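Local coordinates for protein fusarinine C esterase sidJ (Aspergillus fumigatus, PDB 6GUP) that hydrolyses the ester bonds of the fungal siderophore fusarinine C, releasing fusarinine and iron, while sparing triacetylfusarinine C, at residues H17-T22 with T90-Q95. Sequence-based numbering, arbitrary orientation.
Sequences HHYTET and TNEIAQ
Tyr-19 lies along one flank of the helical turn Glu-92 to Gln-95 and illustrates how a loop can be fitted to a helix by packing, with no hydrogen bond between residues 17-22 and 90-95. Its CB points at the helix, and chi1 of 73° places CG over the backbone, flanked by N and C, turning the ring to run along the helix toward its N-terminal end. CD1 comes first, 3.9 Å from CB of Gln-95 and 3.8 Å from atom C of Gln-95. One atom further, CE1 makes the closest approach, 3.1 Å from the backbone O of Glu-92. This oxygen meets the ring obliquely, and CZ also lies near it. At the tip, OH passes 3.7 Å from CB of Glu-92, but its hydrogen bond goes to the carbonyl of Thr-73, so the phenol bridges from the helix surface to a third piece of chain. The Glu-92 carboxylate, its plane 63° from that of the ring, turns elsewhere and bonds Thr-75 through OE2. Beside the ring, the methyl CG2 of Thr-20 packs 3.9 Å from OE1 of Gln-95, while OG1 accepts a bond from Leu-23 N. The turn carrying both residues is braced from within by His-18, whose ND1 donates to Thr-20 O at 3.2 Å, with the acceptor near the imidazole plane. In this alpha/beta-hydrolase the contact joins the turn between antiparallel strands 12-18 and 24-28, at one edge of the central sheet, to helix 86-108, whose other flank packs through Ile-93 on helix 125-134.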
loop_
_atom_site.group_PDB
_atom_site.type_symbol
_atom_site.label_atom_id
_atom_site.label_comp_id
_atom_site.label_asym_id
_atom_site.label_seq_id
_atom_site.Cartn_x
_atom_site.Cartn_y
_atom_site.Cartn_z
ATOM N N HIS A 17 -2.989 12.249 -4.622
ATOM C CA HIS A 17 -2.853 13.225 -3.541
ATOM C C HIS A 17 -2.115 12.630 -2.352
ATOM O O HIS A 17 -2.046 11.414 -2.205
ATOM C CB HIS A 17 -4.228 13.677 -3.057
ATOM C CG HIS A 17 -5.111 14.205 -4.142
ATOM N ND1 HIS A 17 -5.213 15.549 -4.426
ATOM C CD2 HIS A 17 -5.935 13.571 -5.008
ATOM C CE1 HIS A 17 -6.062 15.720 -5.422
ATOM N NE2 HIS A 17 -6.515 14.536 -5.794
ATOM N N HIS A 18 -1.579 13.507 -1.510
ATOM C CA HIS A 18 -1.010 13.136 -0.216
ATOM C C HIS A 18 -1.833 13.816 0.875
ATOM O O HIS A 18 -1.724 15.029 1.065
ATOM C CB HIS A 18 0.457 13.577 -0.130
ATOM C CG HIS A 18 1.433 12.526 -0.556
ATOM N ND1 HIS A 18 2.199 11.816 0.342
ATOM C CD2 HIS A 18 1.770 12.065 -1.784
ATOM C CE1 HIS A 18 2.964 10.963 -0.313
ATOM N NE2 HIS A 18 2.723 11.093 -1.605
ATOM N N TYR A 19 -2.667 13.043 1.574
ATOM C CA TYR A 19 -3.450 13.571 2.704
ATOM C C TYR A 19 -2.661 13.553 4.025
ATOM O O TYR A 19 -2.971 14.316 4.942
ATOM C CB TYR A 19 -4.827 12.887 2.818
ATOM C CG TYR A 19 -4.854 11.464 3.336
ATOM C CD1 TYR A 19 -4.961 11.203 4.703
ATOM C CD2 TYR A 19 -4.829 10.377 2.460
ATOM C CE1 TYR A 19 -5.005 9.903 5.185
ATOM C CE2 TYR A 19 -4.876 9.071 2.933
ATOM C CZ TYR A 19 -4.966 8.840 4.295
ATOM O OH TYR A 19 -5.016 7.551 4.769
ATOM N N THR A 20 -1.660 12.677 4.118
ATOM C CA THR A 20 -0.558 12.821 5.081
ATOM C C THR A 20 0.752 12.744 4.295
ATOM O O THR A 20 0.735 12.576 3.073
ATOM C CB THR A 20 -0.575 11.738 6.190
ATOM O OG1 THR A 20 -0.128 10.480 5.666
ATOM C CG2 THR A 20 -1.968 11.578 6.789
ATOM N N GLU A 21 1.881 12.863 4.990
ATOM C CA GLU A 21 3.196 12.703 4.356
ATOM C C GLU A 21 3.436 11.254 3.902
ATOM O O GLU A 21 4.122 11.024 2.905
ATOM C CB GLU A 21 4.322 13.155 5.298
ATOM C CG GLU A 21 4.286 14.628 5.698
ATOM C CD GLU A 21 4.620 15.573 4.556
ATOM O OE1 GLU A 21 5.770 16.058 4.501
ATOM O OE2 GLU A 21 3.734 15.834 3.714
ATOM N N THR A 22 2.857 10.296 4.629
ATOM C CA THR A 22 3.001 8.861 4.349
ATOM C C THR A 22 1.867 8.279 3.489
ATOM O O THR A 22 2.105 7.350 2.713
ATOM C CB THR A 22 3.069 8.064 5.674
ATOM O OG1 THR A 22 4.094 8.612 6.511
ATOM C CG2 THR A 22 3.365 6.579 5.430
ATOM N N THR A 90 -9.971 4.504 11.079
ATOM C CA THR A 90 -10.936 5.574 11.263
ATOM C C THR A 90 -10.290 6.970 11.349
ATOM O O THR A 90 -10.805 7.924 10.758
ATOM C CB THR A 90 -11.799 5.267 12.508
ATOM O OG1 THR A 90 -12.707 4.203 12.194
ATOM C CG2 THR A 90 -12.582 6.444 12.938
ATOM N N ASN A 91 -9.179 7.082 12.075
ATOM C CA ASN A 91 -8.444 8.353 12.186
ATOM C C ASN A 91 -7.897 8.816 10.838
ATOM O O ASN A 91 -7.943 10.006 10.520
ATOM C CB ASN A 91 -7.271 8.233 13.172
ATOM C CG ASN A 91 -7.719 8.011 14.607
ATOM O OD1 ASN A 91 -7.142 7.191 15.321
ATOM N ND2 ASN A 91 -8.738 8.747 15.041
ATOM N N GLU A 92 -7.377 7.870 10.062
ATOM C CA GLU A 92 -6.791 8.161 8.753
ATOM C C GLU A 92 -7.847 8.488 7.696
ATOM O O GLU A 92 -7.609 9.327 6.829
ATOM C CB GLU A 92 -5.896 7.003 8.309
ATOM C CG GLU A 92 -4.638 6.901 9.164
ATOM C CD GLU A 92 -3.894 5.587 9.033
ATOM O OE1 GLU A 92 -4.346 4.684 8.297
ATOM O OE2 GLU A 92 -2.836 5.458 9.682
ATOM N N ILE A 93 -9.007 7.834 7.776
ATOM C CA ILE A 93 -10.165 8.202 6.949
ATOM C C ILE A 93 -10.578 9.646 7.251
ATOM O O ILE A 93 -10.789 10.437 6.332
ATOM C CB ILE A 93 -11.355 7.228 7.150
ATOM C CG1 ILE A 93 -11.031 5.871 6.512
ATOM C CG2 ILE A 93 -12.638 7.787 6.536
ATOM C CD1 ILE A 93 -11.914 4.730 6.971
ATOM N N ALA A 94 -10.673 9.979 8.538
ATOM C CA ALA A 94 -11.007 11.341 8.977
ATOM C C ALA A 94 -10.011 12.384 8.461
ATOM O O ALA A 94 -10.412 13.476 8.046
ATOM C CB ALA A 94 -11.094 11.403 10.496
ATOM N N GLN A 95 -8.721 12.042 8.491
ATOM C CA GLN A 95 -7.668 12.892 7.913
ATOM C C GLN A 95 -7.819 13.052 6.399
ATOM O O GLN A 95 -7.637 14.150 5.871
ATOM C CB GLN A 95 -6.274 12.344 8.241
ATOM C CG GLN A 95 -5.832 12.615 9.670
ATOM C CD GLN A 95 -4.500 11.969 10.008
ATOM O OE1 GLN A 95 -4.299 10.774 9.782
ATOM N NE2 GLN A 95 -3.584 12.755 10.562
#